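Long-range contacts in putative cytosine/guanine deaminase (Unidentified, PDB 2PAJ), which catalyses the zinc-dependent hydrolytic deamination of 2-amino-4-hydroxypteridines to 2,4-dihydroxypteridines, releasing ammonium: residues P10-N16 with P37-G43; M21-R25 with V386-G390; C66-W72 with D413-L419; V350-W354 with A381-V386; D421-F425 with S437-P441. One frame throughout, in Å; residues are numbered along the deposited sequence.

Contact 1: P10-N16 with P37-G43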
# COMPACT_ATOMS: atom_id res chain seq x y z
N PRO A 10 -18.33 4.02 -22.57
CA PRO A 10 -17.30 3.90 -21.51
C PRO A 10 -16.29 5.05 -21.60
O PRO A 10 -15.09 4.83 -21.85
CB PRO A 10 -16.60 2.55 -21.70
CG PRO A 10 -17.66 1.76 -22.50
CD PRO A 10 -18.30 2.83 -23.43
N SER A 11 -16.80 6.27 -21.44
CA SER A 11 -15.97 7.47 -21.47
C SER A 11 -16.42 8.39 -20.36
O SER A 11 -17.61 8.47 -20.04
CB SER A 11 -16.08 8.19 -22.80
OG SER A 11 -15.11 9.22 -22.88
N THR A 12 -15.48 9.10 -19.76
CA THR A 12 -15.85 9.98 -18.68
C THR A 12 -15.03 11.25 -18.70
O THR A 12 -13.86 11.25 -19.06
CB THR A 12 -15.69 9.28 -17.34
OG1 THR A 12 -16.58 8.15 -17.31
CG2 THR A 12 -16.00 10.22 -16.20
N LEU A 13 -15.65 12.35 -18.30
CA LEU A 13 -14.96 13.62 -18.28
C LEU A 13 -15.07 14.29 -16.92
O LEU A 13 -16.15 14.66 -16.47
CB LEU A 13 -15.51 14.55 -19.36
CG LEU A 13 -14.75 15.84 -19.68
CD1 LEU A 13 -13.49 15.50 -20.45
CD2 LEU A 13 -15.62 16.77 -20.51
N ILE A 14 -13.93 14.41 -16.25
CA ILE A 14 -13.87 15.08 -14.97
C ILE A 14 -13.60 16.52 -15.39
O ILE A 14 -12.61 16.80 -16.07
CB ILE A 14 -12.70 14.52 -14.12
CG1 ILE A 14 -12.88 13.01 -13.92
CG2 ILE A 14 -12.63 15.23 -12.78
CD1 ILE A 14 -11.71 12.35 -13.21
N ARG A 15 -14.50 17.43 -15.03
CA ARG A 15 -14.34 18.81 -15.45
C ARG A 15 -14.14 19.84 -14.36
O ARG A 15 -14.60 19.68 -13.22
CB ARG A 15 -15.56 19.27 -16.25
CG ARG A 15 -16.19 18.25 -17.16
CD ARG A 15 -17.37 18.90 -17.87
NE ARG A 15 -16.94 20.03 -18.71
CZ ARG A 15 -17.75 20.98 -19.17
NH1 ARG A 15 -19.05 20.97 -18.88
NH2 ARG A 15 -17.25 21.95 -19.94
N ASN A 16 -13.44 20.90 -14.75
CA ASN A 16 -13.19 22.06 -13.91
C ASN A 16 -12.53 21.83 -12.56
O ASN A 16 -13.03 22.29 -11.54
CB ASN A 16 -14.53 22.78 -13.73
CG ASN A 16 -14.37 24.20 -13.30
OD1 ASN A 16 -13.61 24.95 -13.89
ND2 ASN A 16 -15.10 24.58 -12.26
N PRO A 37 -7.24 21.88 -16.70
CA PRO A 37 -8.44 21.76 -15.86
C PRO A 37 -9.29 20.48 -15.93
O PRO A 37 -9.79 20.03 -14.91
CB PRO A 37 -9.24 23.00 -16.24
CG PRO A 37 -9.02 23.05 -17.71
CD PRO A 37 -7.55 22.65 -17.92
N ASP A 38 -9.48 19.91 -17.12
CA ASP A 38 -10.31 18.71 -17.23
C ASP A 38 -9.49 17.46 -17.51
O ASP A 38 -8.31 17.53 -17.85
CB ASP A 38 -11.36 18.85 -18.34
CG ASP A 38 -12.08 20.19 -18.31
OD1 ASP A 38 -11.81 21.01 -19.21
OD2 ASP A 38 -12.91 20.41 -17.39
N ILE A 39 -10.15 16.30 -17.37
CA ILE A 39 -9.51 15.01 -17.62
C ILE A 39 -10.48 14.01 -18.24
O ILE A 39 -11.55 13.73 -17.69
CB ILE A 39 -8.96 14.38 -16.34
CG1 ILE A 39 -7.97 15.34 -15.68
CG2 ILE A 39 -8.28 13.05 -16.66
CD1 ILE A 39 -7.45 14.86 -14.35
N ARG A 40 -10.11 13.47 -19.40
CA ARG A 40 -10.94 12.49 -20.10
C ARG A 40 -10.42 11.07 -19.87
O ARG A 40 -9.22 10.81 -19.96
CB ARG A 40 -10.98 12.79 -21.61
CG ARG A 40 -11.71 11.73 -22.43
CD ARG A 40 -12.14 12.21 -23.81
NE ARG A 40 -13.45 12.84 -23.78
CZ ARG A 40 -13.65 14.16 -23.72
NH1 ARG A 40 -12.60 14.97 -23.68
NH2 ARG A 40 -14.88 14.66 -23.68
N ILE A 41 -11.33 10.16 -19.58
CA ILE A 41 -10.97 8.77 -19.33
C ILE A 41 -11.73 7.86 -20.29
O ILE A 41 -12.96 7.95 -20.40
CB ILE A 41 -11.33 8.35 -17.89
CG1 ILE A 41 -10.53 9.17 -16.88
CG2 ILE A 41 -11.10 6.84 -17.70
CD1 ILE A 41 -10.99 8.99 -15.43
N VAL A 42 -11.00 7.01 -21.00
CA VAL A 42 -11.64 6.05 -21.89
C VAL A 42 -11.22 4.66 -21.43
O VAL A 42 -10.06 4.27 -21.55
CB VAL A 42 -11.26 6.26 -23.38
CG1 VAL A 42 -9.74 6.27 -23.55
CG2 VAL A 42 -11.91 5.17 -24.23
N GLY A 43 -12.17 3.92 -20.88
CA GLY A 43 -11.86 2.60 -20.39
C GLY A 43 -11.12 2.71 -19.08
O GLY A 43 -11.60 3.31 -18.11

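Contact 2: M21-R25 with V386-G390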
# COMPACT_ATOMS: atom_id res chain seq x y z
N MET A 21 -2.51 17.43 -9.21
CA MET A 21 -1.15 16.99 -8.90
C MET A 21 -0.87 15.70 -9.69
O MET A 21 -1.65 14.75 -9.66
CB MET A 21 -1.00 16.76 -7.39
CG MET A 21 -1.32 17.99 -6.52
SD MET A 21 -0.57 19.56 -7.01
CE MET A 21 1.09 19.37 -6.46
N THR A 22 0.25 15.67 -10.40
CA THR A 22 0.62 14.55 -11.25
C THR A 22 1.32 13.38 -10.59
O THR A 22 1.33 12.28 -11.14
CB THR A 22 1.53 15.00 -12.37
OG1 THR A 22 1.07 16.25 -12.88
CG2 THR A 22 1.52 13.97 -13.50
N GLY A 23 1.91 13.62 -9.44
CA GLY A 23 2.64 12.55 -8.79
C GLY A 23 3.96 12.38 -9.53
O GLY A 23 4.54 11.30 -9.55
N GLY A 24 4.41 13.47 -10.15
CA GLY A 24 5.65 13.45 -10.89
C GLY A 24 6.80 13.93 -10.03
O GLY A 24 6.59 14.58 -9.01
N ARG A 25 8.02 13.62 -10.44
CA ARG A 25 9.21 14.01 -9.70
C ARG A 25 9.42 15.52 -9.69
O ARG A 25 10.46 16.00 -9.22
CB ARG A 25 10.45 13.31 -10.29
CG ARG A 25 10.24 11.82 -10.52
CD ARG A 25 11.55 11.03 -10.64
NE ARG A 25 11.31 9.58 -10.81
CZ ARG A 25 12.26 8.64 -10.72
NH1 ARG A 25 13.53 8.97 -10.48
NH2 ARG A 25 11.94 7.36 -10.89
N VAL A 386 6.37 14.51 -1.42
CA VAL A 386 5.67 13.46 -0.70
C VAL A 386 4.57 12.79 -1.52
O VAL A 386 4.35 11.58 -1.40
CB VAL A 386 5.08 14.04 0.59
CG1 VAL A 386 4.34 12.98 1.37
CG2 VAL A 386 6.20 14.65 1.43
N ILE A 387 3.88 13.56 -2.34
CA ILE A 387 2.82 13.00 -3.17
C ILE A 387 3.43 11.99 -4.11
O ILE A 387 2.79 11.02 -4.50
CB ILE A 387 2.09 14.10 -3.98
CG1 ILE A 387 1.27 14.99 -3.05
CG2 ILE A 387 1.16 13.46 -5.01
CD1 ILE A 387 0.60 16.16 -3.75
N HIS A 388 4.68 12.21 -4.48
CA HIS A 388 5.38 11.30 -5.37
C HIS A 388 5.59 9.98 -4.66
O HIS A 388 5.28 8.92 -5.21
CB HIS A 388 6.74 11.87 -5.78
CG HIS A 388 7.42 11.06 -6.83
ND1 HIS A 388 8.70 10.58 -6.69
CD2 HIS A 388 6.98 10.63 -8.03
CE1 HIS A 388 9.02 9.87 -7.76
NE2 HIS A 388 7.99 9.89 -8.59
N TRP A 389 6.12 10.05 -3.45
CA TRP A 389 6.38 8.87 -2.64
C TRP A 389 5.13 8.03 -2.44
O TRP A 389 5.18 6.81 -2.52
CB TRP A 389 6.94 9.28 -1.28
CG TRP A 389 8.30 9.88 -1.35
CD1 TRP A 389 9.19 9.78 -2.38
CD2 TRP A 389 8.98 10.57 -0.29
NE1 TRP A 389 10.38 10.37 -2.04
CE2 TRP A 389 10.29 10.85 -0.76
CE3 TRP A 389 8.62 10.97 1.00
CZ2 TRP A 389 11.25 11.53 0.02
CZ3 TRP A 389 9.57 11.64 1.78
CH2 TRP A 389 10.87 11.90 1.29
N GLY A 390 4.01 8.71 -2.19
CA GLY A 390 2.75 8.02 -1.94
C GLY A 390 1.99 7.52 -3.15
O GLY A 390 0.99 6.82 -3.01

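Contact 3: C66-W72 with D413-L419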
# COMPACT_ATOMS: atom_id res chain seq x y z
N CYS A 66 -12.77 21.22 -6.66
CA CYS A 66 -12.12 20.01 -6.17
C CYS A 66 -10.69 19.89 -6.64
O CYS A 66 -10.31 20.40 -7.69
CB CYS A 66 -12.89 18.77 -6.58
SG CYS A 66 -14.50 18.63 -5.83
N VAL A 67 -9.90 19.19 -5.84
CA VAL A 67 -8.50 18.95 -6.11
C VAL A 67 -8.34 17.50 -6.56
O VAL A 67 -8.97 16.59 -6.01
CB VAL A 67 -7.64 19.23 -4.84
CG1 VAL A 67 -6.17 19.00 -5.12
CG2 VAL A 67 -7.87 20.65 -4.38
N ILE A 68 -7.51 17.30 -7.57
CA ILE A 68 -7.26 15.97 -8.10
C ILE A 68 -5.84 15.54 -7.77
O ILE A 68 -4.90 16.32 -7.87
CB ILE A 68 -7.51 15.93 -9.64
CG1 ILE A 68 -9.01 16.14 -9.91
CG2 ILE A 68 -7.07 14.61 -10.22
CD1 ILE A 68 -9.37 16.16 -11.36
N TYR A 69 -5.71 14.28 -7.36
CA TYR A 69 -4.45 13.64 -6.97
C TYR A 69 -4.49 12.25 -7.60
O TYR A 69 -5.56 11.76 -7.98
CB TYR A 69 -4.43 13.41 -5.46
CG TYR A 69 -3.84 14.47 -4.53
CD1 TYR A 69 -4.11 15.83 -4.70
CD2 TYR A 69 -3.08 14.08 -3.41
CE1 TYR A 69 -3.64 16.77 -3.79
CE2 TYR A 69 -2.61 15.01 -2.50
CZ TYR A 69 -2.89 16.36 -2.69
OH TYR A 69 -2.45 17.28 -1.77
N PRO A 70 -3.33 11.60 -7.75
CA PRO A 70 -3.43 10.26 -8.32
C PRO A 70 -3.76 9.43 -7.07
O PRO A 70 -3.34 9.78 -5.97
CB PRO A 70 -2.03 10.01 -8.86
CG PRO A 70 -1.17 10.84 -8.02
CD PRO A 70 -1.96 12.11 -7.86
N ALA A 71 -4.56 8.37 -7.20
CA ALA A 71 -4.91 7.54 -6.04
C ALA A 71 -3.65 7.05 -5.32
O ALA A 71 -2.61 6.85 -5.94
CB ALA A 71 -5.78 6.37 -6.49
N TRP A 72 -3.72 6.85 -4.01
CA TRP A 72 -2.55 6.41 -3.27
C TRP A 72 -2.17 4.95 -3.54
O TRP A 72 -3.00 4.13 -3.91
CB TRP A 72 -2.76 6.55 -1.75
CG TRP A 72 -3.11 7.91 -1.27
CD1 TRP A 72 -4.31 8.33 -0.77
CD2 TRP A 72 -2.27 9.06 -1.30
NE1 TRP A 72 -4.28 9.67 -0.51
CE2 TRP A 72 -3.03 10.15 -0.82
CE3 TRP A 72 -0.94 9.29 -1.70
CZ2 TRP A 72 -2.51 11.45 -0.73
CZ3 TRP A 72 -0.43 10.57 -1.61
CH2 TRP A 72 -1.22 11.64 -1.13
N ASP A 413 -6.39 5.72 -12.20
CA ASP A 413 -6.55 5.59 -10.75
C ASP A 413 -6.43 7.02 -10.24
O ASP A 413 -5.32 7.53 -10.03
CB ASP A 413 -5.45 4.72 -10.16
CG ASP A 413 -5.38 3.37 -10.82
OD1 ASP A 413 -6.44 2.70 -10.93
OD2 ASP A 413 -4.27 2.97 -11.23
N ILE A 414 -7.58 7.64 -10.04
CA ILE A 414 -7.63 9.03 -9.63
C ILE A 414 -8.50 9.29 -8.42
O ILE A 414 -9.52 8.66 -8.21
CB ILE A 414 -8.16 9.91 -10.79
CG1 ILE A 414 -7.36 9.62 -12.05
CG2 ILE A 414 -8.05 11.40 -10.44
CD1 ILE A 414 -7.91 10.29 -13.29
N ALA A 415 -8.06 10.26 -7.61
CA ALA A 415 -8.79 10.67 -6.43
C ALA A 415 -9.21 12.14 -6.61
O ALA A 415 -8.39 13.00 -6.93
CB ALA A 415 -7.93 10.51 -5.20
N VAL A 416 -10.50 12.40 -6.43
CA VAL A 416 -11.03 13.74 -6.55
C VAL A 416 -11.55 14.10 -5.17
O VAL A 416 -12.55 13.53 -4.72
CB VAL A 416 -12.16 13.79 -7.57
CG1 VAL A 416 -12.77 15.18 -7.64
CG2 VAL A 416 -11.62 13.37 -8.92
N TYR A 417 -10.88 15.04 -4.51
CA TYR A 417 -11.27 15.45 -3.16
C TYR A 417 -12.07 16.75 -3.07
O TYR A 417 -11.74 17.75 -3.71
CB TYR A 417 -10.04 15.60 -2.26
CG TYR A 417 -9.13 14.40 -2.21
CD1 TYR A 417 -7.92 14.39 -2.91
CD2 TYR A 417 -9.45 13.28 -1.42
CE1 TYR A 417 -7.04 13.30 -2.82
CE2 TYR A 417 -8.58 12.20 -1.33
CZ TYR A 417 -7.38 12.21 -2.03
OH TYR A 417 -6.52 11.15 -1.94
N ARG A 418 -13.13 16.73 -2.27
CA ARG A 418 -13.93 17.93 -2.05
C ARG A 418 -13.48 18.48 -0.69
O ARG A 418 -13.54 17.77 0.31
CB ARG A 418 -15.43 17.60 -2.05
CG ARG A 418 -16.32 18.82 -1.85
CD ARG A 418 -17.69 18.59 -2.44
NE ARG A 418 -17.70 18.70 -3.90
CZ ARG A 418 -18.54 18.04 -4.68
NH1 ARG A 418 -19.43 17.22 -4.14
NH2 ARG A 418 -18.51 18.20 -6.00
N LEU A 419 -13.00 19.72 -0.67
CA LEU A 419 -12.53 20.34 0.57
C LEU A 419 -13.65 21.14 1.21
O LEU A 419 -13.51 22.33 1.47
CB LEU A 419 -11.35 21.26 0.29
CG LEU A 419 -10.21 20.72 -0.57
CD1 LEU A 419 -9.18 21.81 -0.77
CD2 LEU A 419 -9.57 19.51 0.10

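Contact 4: V350-W354 with A381-V386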
# COMPACT_ATOMS: atom_id res chain seq x y z
N VAL A 350 0.54 10.14 5.03
CA VAL A 350 1.14 11.15 4.18
C VAL A 350 1.32 12.46 4.97
O VAL A 350 2.29 13.19 4.78
CB VAL A 350 0.25 11.34 2.93
CG1 VAL A 350 0.34 12.73 2.38
CG2 VAL A 350 0.67 10.32 1.88
N HIS A 351 0.39 12.73 5.87
CA HIS A 351 0.45 13.93 6.70
C HIS A 351 1.64 13.88 7.64
O HIS A 351 2.35 14.86 7.83
CB HIS A 351 -0.83 14.04 7.51
CG HIS A 351 -0.95 15.34 8.25
ND1 HIS A 351 -1.57 15.43 9.48
CD2 HIS A 351 -0.57 16.59 7.92
CE1 HIS A 351 -1.57 16.69 9.87
NE2 HIS A 351 -0.97 17.42 8.94
N MET A 352 1.84 12.71 8.24
CA MET A 352 2.94 12.50 9.16
C MET A 352 4.28 12.53 8.43
O MET A 352 5.28 13.01 8.96
CB MET A 352 2.76 11.15 9.87
CG MET A 352 3.81 10.83 10.94
SD MET A 352 3.72 11.85 12.42
CE MET A 352 5.11 12.93 12.18
N THR A 353 4.28 12.02 7.20
CA THR A 353 5.48 11.98 6.37
C THR A 353 5.94 13.40 6.07
O THR A 353 7.11 13.74 6.23
CB THR A 353 5.19 11.27 5.05
OG1 THR A 353 4.54 10.03 5.32
CG2 THR A 353 6.48 11.00 4.31
N TRP A 354 5.00 14.23 5.62
CA TRP A 354 5.31 15.61 5.30
C TRP A 354 5.80 16.39 6.52
O TRP A 354 6.80 17.10 6.43
CB TRP A 354 4.08 16.29 4.71
CG TRP A 354 4.30 17.73 4.35
CD1 TRP A 354 5.18 18.22 3.41
CD2 TRP A 354 3.62 18.86 4.90
NE1 TRP A 354 5.08 19.59 3.35
CE2 TRP A 354 4.13 20.01 4.25
CE3 TRP A 354 2.63 19.00 5.87
CZ2 TRP A 354 3.68 21.30 4.54
CZ3 TRP A 354 2.18 20.28 6.17
CH2 TRP A 354 2.71 21.42 5.50
N ALA A 381 11.69 19.05 0.83
CA ALA A 381 10.59 18.31 1.46
C ALA A 381 9.22 18.95 1.15
O ALA A 381 8.46 19.29 2.06
CB ALA A 381 10.82 18.23 2.97
N SER A 382 8.92 19.07 -0.14
CA SER A 382 7.68 19.66 -0.60
C SER A 382 6.50 18.70 -0.52
O SER A 382 6.67 17.52 -0.21
CB SER A 382 7.86 20.15 -2.04
OG SER A 382 8.38 19.12 -2.85
N ILE A 383 5.31 19.21 -0.81
CA ILE A 383 4.10 18.40 -0.82
C ILE A 383 4.17 17.48 -2.03
O ILE A 383 3.75 16.33 -1.95
CB ILE A 383 2.82 19.28 -0.91
CG1 ILE A 383 2.55 19.99 0.42
CG2 ILE A 383 1.61 18.44 -1.32
CD1 ILE A 383 3.40 21.22 0.65
N ALA A 384 4.70 17.98 -3.14
CA ALA A 384 4.82 17.21 -4.37
C ALA A 384 5.79 16.07 -4.13
O ALA A 384 5.61 14.95 -4.58
CB ALA A 384 5.33 18.09 -5.50
N GLU A 385 6.84 16.40 -3.39
CA GLU A 385 7.89 15.47 -3.03
C GLU A 385 7.25 14.25 -2.38
O GLU A 385 7.54 13.12 -2.73
CB GLU A 385 8.80 16.18 -2.04
CG GLU A 385 10.27 16.00 -2.25
CD GLU A 385 10.75 14.70 -1.69
OE1 GLU A 385 11.98 14.57 -1.45
OE2 GLU A 385 9.90 13.82 -1.50
N VAL A 386 6.37 14.51 -1.42
CA VAL A 386 5.67 13.46 -0.70
C VAL A 386 4.57 12.79 -1.52
O VAL A 386 4.35 11.58 -1.40
CB VAL A 386 5.08 14.04 0.59
CG1 VAL A 386 4.34 12.98 1.37
CG2 VAL A 386 6.20 14.65 1.43

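Contact 5: D421-F425 with S437-P441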
# COMPACT_ATOMS: atom_id res chain seq x y z
N ASP A 421 -14.80 20.73 4.20
CA ASP A 421 -14.60 20.78 5.65
C ASP A 421 -13.89 22.10 5.96
O ASP A 421 -12.99 22.50 5.23
CB ASP A 421 -13.70 19.62 6.10
CG ASP A 421 -13.59 19.53 7.62
OD1 ASP A 421 -14.39 18.79 8.23
OD2 ASP A 421 -12.71 20.18 8.21
N PRO A 422 -14.29 22.78 7.05
CA PRO A 422 -13.67 24.05 7.43
C PRO A 422 -12.16 24.10 7.60
O PRO A 422 -11.58 25.17 7.56
CB PRO A 422 -14.42 24.42 8.72
CG PRO A 422 -15.09 23.16 9.16
CD PRO A 422 -15.46 22.50 7.88
N ARG A 423 -11.51 22.95 7.77
CA ARG A 423 -10.05 22.96 7.91
C ARG A 423 -9.39 23.47 6.64
O ARG A 423 -8.25 23.94 6.66
CB ARG A 423 -9.51 21.56 8.23
CG ARG A 423 -9.92 20.46 7.24
CD ARG A 423 -9.09 19.19 7.43
NE ARG A 423 -8.77 18.96 8.84
CZ ARG A 423 -9.56 18.37 9.73
NH1 ARG A 423 -10.76 17.93 9.39
NH2 ARG A 423 -9.17 18.27 10.98
N TYR A 424 -10.11 23.39 5.53
CA TYR A 424 -9.59 23.81 4.23
C TYR A 424 -9.93 25.26 3.91
O TYR A 424 -9.31 25.87 3.03
CB TYR A 424 -10.14 22.92 3.13
CG TYR A 424 -9.94 21.45 3.38
CD1 TYR A 424 -11.02 20.61 3.66
CD2 TYR A 424 -8.66 20.89 3.36
CE1 TYR A 424 -10.84 19.27 3.91
CE2 TYR A 424 -8.46 19.56 3.61
CZ TYR A 424 -9.56 18.75 3.88
OH TYR A 424 -9.36 17.41 4.13
N PHE A 425 -10.91 25.81 4.62
CA PHE A 425 -11.33 27.19 4.43
C PHE A 425 -10.18 28.14 4.77
O PHE A 425 -9.78 28.21 5.92
CB PHE A 425 -12.54 27.49 5.31
CG PHE A 425 -13.73 26.62 5.03
CD1 PHE A 425 -14.88 26.75 5.80
CD2 PHE A 425 -13.71 25.67 4.02
CE1 PHE A 425 -15.99 25.96 5.57
CE2 PHE A 425 -14.81 24.86 3.78
CZ PHE A 425 -15.96 25.00 4.56
N SER A 437 -3.57 19.59 5.71
CA SER A 437 -4.67 19.95 6.61
C SER A 437 -5.05 18.97 7.72
O SER A 437 -5.80 19.33 8.62
CB SER A 437 -5.92 20.27 5.79
OG SER A 437 -5.64 21.24 4.80
N GLY A 438 -4.55 17.75 7.64
CA GLY A 438 -4.91 16.76 8.63
C GLY A 438 -6.32 16.30 8.34
O GLY A 438 -6.82 16.51 7.24
N GLY A 439 -6.97 15.68 9.31
CA GLY A 439 -8.33 15.21 9.11
C GLY A 439 -8.45 14.16 8.02
O GLY A 439 -7.73 13.17 8.01
N ARG A 440 -9.37 14.38 7.09
CA ARG A 440 -9.59 13.45 6.00
C ARG A 440 -10.49 14.11 4.97
O ARG A 440 -11.68 14.31 5.22
CB ARG A 440 -10.25 12.17 6.50
CG ARG A 440 -10.65 11.21 5.39
CD ARG A 440 -11.57 10.08 5.83
NE ARG A 440 -12.29 9.60 4.66
CZ ARG A 440 -13.55 9.91 4.37
NH1 ARG A 440 -14.25 10.68 5.19
NH2 ARG A 440 -14.08 9.50 3.23
N PRO A 441 -9.95 14.45 3.79
CA PRO A 441 -10.81 15.08 2.79
C PRO A 441 -11.93 14.17 2.32
O PRO A 441 -11.87 12.95 2.45
CB PRO A 441 -9.84 15.48 1.69
CG PRO A 441 -8.76 14.49 1.81
CD PRO A 441 -8.58 14.33 3.29
O HOH W 1 -5.66 23.60 6.00
O HOH W 2 -6.74 16.87 4.65

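Contact 1: P10-N16 with P37-G43
The guanidinium of Arg40 is the flat group of this strand pair: Leu13 lies over one of its faces and Ser11 approaches its edge. Over the face, Leu13 CD1 comes within 3.4 Å of Arg40 NH1, displaced toward the rim of the plane. Near that plane, Ser11 OG stands 4.1 Å from Arg40 NE, and the two are joined indirectly, since both bind OE2 of Glu58, the serine by a hydrogen bond and the arginine by a salt bridge. A second bond, from Arg40 NH2 to the backbone of Ala53, should further restrict rotation of the group. The arginine reaches this position because its chain turns at chi3 (-88°), which brings the guanidinium back alongside Leu13.

On the face carrying Thr12, Ile14, Ile39 and Ile41 the packing is mainly apolar. Ile14 sits beside Ile39, and Ile14 CD1 meets Ile41 CD1 at 4.1 Å, while Ile68 of strand 67-73 closes in on Ile14 and Ile39.

Between the two faces, the strands run antiparallel, at 164°. Thr12 and Ile41 form a hydrogen-bonded pair, with Thr12 N to Ile41 O and Ile41 N to Thr12 O both at 2.8 Å. The pattern recurs two residues on, where Ile14 N reaches Ile39 O at 2.9 Å. Toward the chain terminus, Gly43 N closes the pairing on Pro10 O at 3.2 Å.

These are the two central strands of a four-stranded mixed sheet, flanked by strands 45-49 and 59-62. A small beta domain of this kind, built beside the catalytic barrel, is characteristic of amidohydrolases of the ATZ/TRZ family.

Contact 2: M21-R25 with V386-G390
Loop-on-helix packing joins residues 21-25, which follow the short strand 19-20, to the first half of helix 383-398; no hydrogen bond crosses the interface, which rests on van der Waals packing and on the way the His388 ring is set against the loop backbone. At the buried end, Met21 and Ile387 cross at about a right angle, with Met21 CG 3.8 Å from Ile387 CD1. Both side chains also touch Tyr69 of strand 67-73, so the pair belongs to a larger core. Further along, the other branch of the isoleucine, Ile387 CG2, lies 4.2 Å from Gly23 CA, where the backbone itself is the packing surface.

His388 takes over toward the solvent. Its CG stands anti to the backbone N (chi1 -173°), which directs the imidazole toward the Gly23-Arg25 backbone. There the ring offers its edge to a carbonyl: Gly23 O lies in the ring plane, 3.0 Å from His388 CD2. Arg25 N sits over a face of the same ring and is itself bonded to Asp30. The aliphatic part of the arginine passes close by, Arg25 CG being 3.5 Å from His388 NE2, and the guanidinium is turned 56° from the imidazole plane. A loop of the N-terminal beta region resting on an outer helix is consistent with the composite, two-part build of barrel amidohydrolases.

Contact 3: C66-W72 with D413-L419
Tyr417 and Tyr69 meet in a T-shaped stack, the edge of Tyr417 directed at the face of Tyr69. Their planes stand at 90° and the ring centroids are 5.5 Å apart. The touching edge atom is CE1 of Tyr417, which also lies 3.7 Å from Tyr69 CB. Tyr417 leans over the neighbouring strand because its CG is set beside the backbone N and opposite the carbonyl carbon (chi1 -53°). Its hydroxyl therefore continues to Trp72, whose side chain crosses it at about a right angle, with Tyr417 OH 3.0 Å from Trp72 NE1. The phenol of Tyr69 heads elsewhere, binding the carbonyl of Ala431.

Strand 67-73 and strand 414-418 lie antiparallel here, and the pairing marks a junction in the amidohydrolase fold. Strand 67-73 also runs parallel to 131-136, the next strand of the TIM barrel, and soon after its end come His76 and His78, two ligands of the zinc, in the HxH arrangement of the family. Strand 414-418 comes after the barrel strands in the chain and leads on to strand 442-448, with which it also pairs antiparallel.

Across the sheet from the aromatics, Ile68 and Val416 point the same way side by side, Ile68 CG1 to Val416 CG2 measuring 3.9 Å, and Ile68 CG2 abuts Ile414 CG2. Next to them Cys66 CB packs on Val416 CG1 at 3.7 Å. Between the two layers, Tyr69 N binds Ala415 O at 3.0 Å and Ala415 N returns to Tyr69 O. At the end of the pairing Ala71 N also reaches Asp413 O at 3.0 Å, but from 51° out of the carbonyl plane.

Contact 4: V350-W354 with A381-V386
Ile383 packs over one face of the Trp354 indole, with its CG1 4.2 Å from the centroid of the five-membered ring and 26° off the normal, a CH-pi contact. The methyl at the end of the chain reaches further along the rim, Ile383 CD1 standing 3.6 Å from Trp354 NE1. Val386 takes the edge of the same indole, where its CG2 is 4.2 Å from Trp354 CD1. Its other methyl turns to the preceding turn of helix 346-359. There Val386 CG1 meets Val350 CG1 at 4.1 Å and touches Thr353 CG2 at the same distance; in each pair the two side chains pass each other pointing in opposite directions.

The indole reaches Ile383 because Trp354 CG lies opposite the backbone N (chi1 -180°), carrying the ring out along the start of the second helix. This is side-by-side packing between two helices of the outer layer of a TIM-barrel amidohydrolase. Val350 and Thr353 also rest on Ile333 of barrel strand 331-333, and the side chain of Thr353 is about 12 Å from that of the zinc ligand Asp336.

Further out, Ser382 caps the start of the second helix. It is the N-cap, and Ser382 OG accepts from Glu385 N at 3.2 Å, a bond consistent with a well-formed first turn carrying Ile383 and Val386, close after the unmodelled residues 362-380. Glu385 in turn makes a salt bridge to Arg322. On the first helix, Thr353 OG1 is bonded to Glu349 O, and Trp354 has a cation-pi partner in Arg358, with Val435 and Ala436 of helix 433-436 touching the indole.

Contact 5: D421-F425 with S437-P441
Arg423 reaches across to Ser437 and Gly439 from an Asx turn, in which Asp421 OD2 accepts from Arg423 N at 3.1 Å. The two loops flank helix 433-436, on the return from strand 414-418 to strand 442-448. From CB, which is directed at 437-441, the chain passes to CG, held between the backbone N and the carbonyl carbon (chi1 55°), and this places CG over the face of the Tyr424 ring. CD follows, packing 3.7 Å from Ser437 CB. Then NE donates to the backbone, Arg423 NE to Ser437 O measuring 3.0 Å, although the nitrogen stands 51° out of the carbonyl plane. Gly439, lacking a side chain, lays its backbone against the flat end of the arginine: its CA is 3.4 Å from Arg423 CZ and sits over the centre of one guanidinium face. At the tip, Arg423 NH1 turns back in a salt bridge to Asp421 OD2 at 3.2 Å, so a single carboxylate oxygen holds both ends of the residue.

Beside this, Ser437 CB lies against the Tyr424 ring, and the ring crosses Pro441 at about a right angle. Two waters fill in the polar links. One donates to Arg423 O at 2.7 Å and also binds Ser437 OG; the other accepts from Tyr424 OH and donates to Gly438 O, 2.6 Å away.

How the contacts relate
Contact 3 ties the set together, for it touches all four others. Contact 1, 13 Å away between centres, packs its isoleucines Ile14, Ile39 and Ile41 on Ile68 and Ile414, joining the N-terminal sheet to strands 67-73 and 414-418. Contacts 2 and 4, with centres 9 Å apart, share helix 383-398 and Val386, and contact 4 is nested within the chain loops that contacts 2 and 3 close. Contact 5 comes last, its Tyr424 and Pro441 meeting Leu419 and Tyr417, and its Gly438 reaching His351. Distant parts of the sequence thus join beta region and barrel into one body; contacts 1 and 4, about 16 Å apart at nearest atoms, never meet.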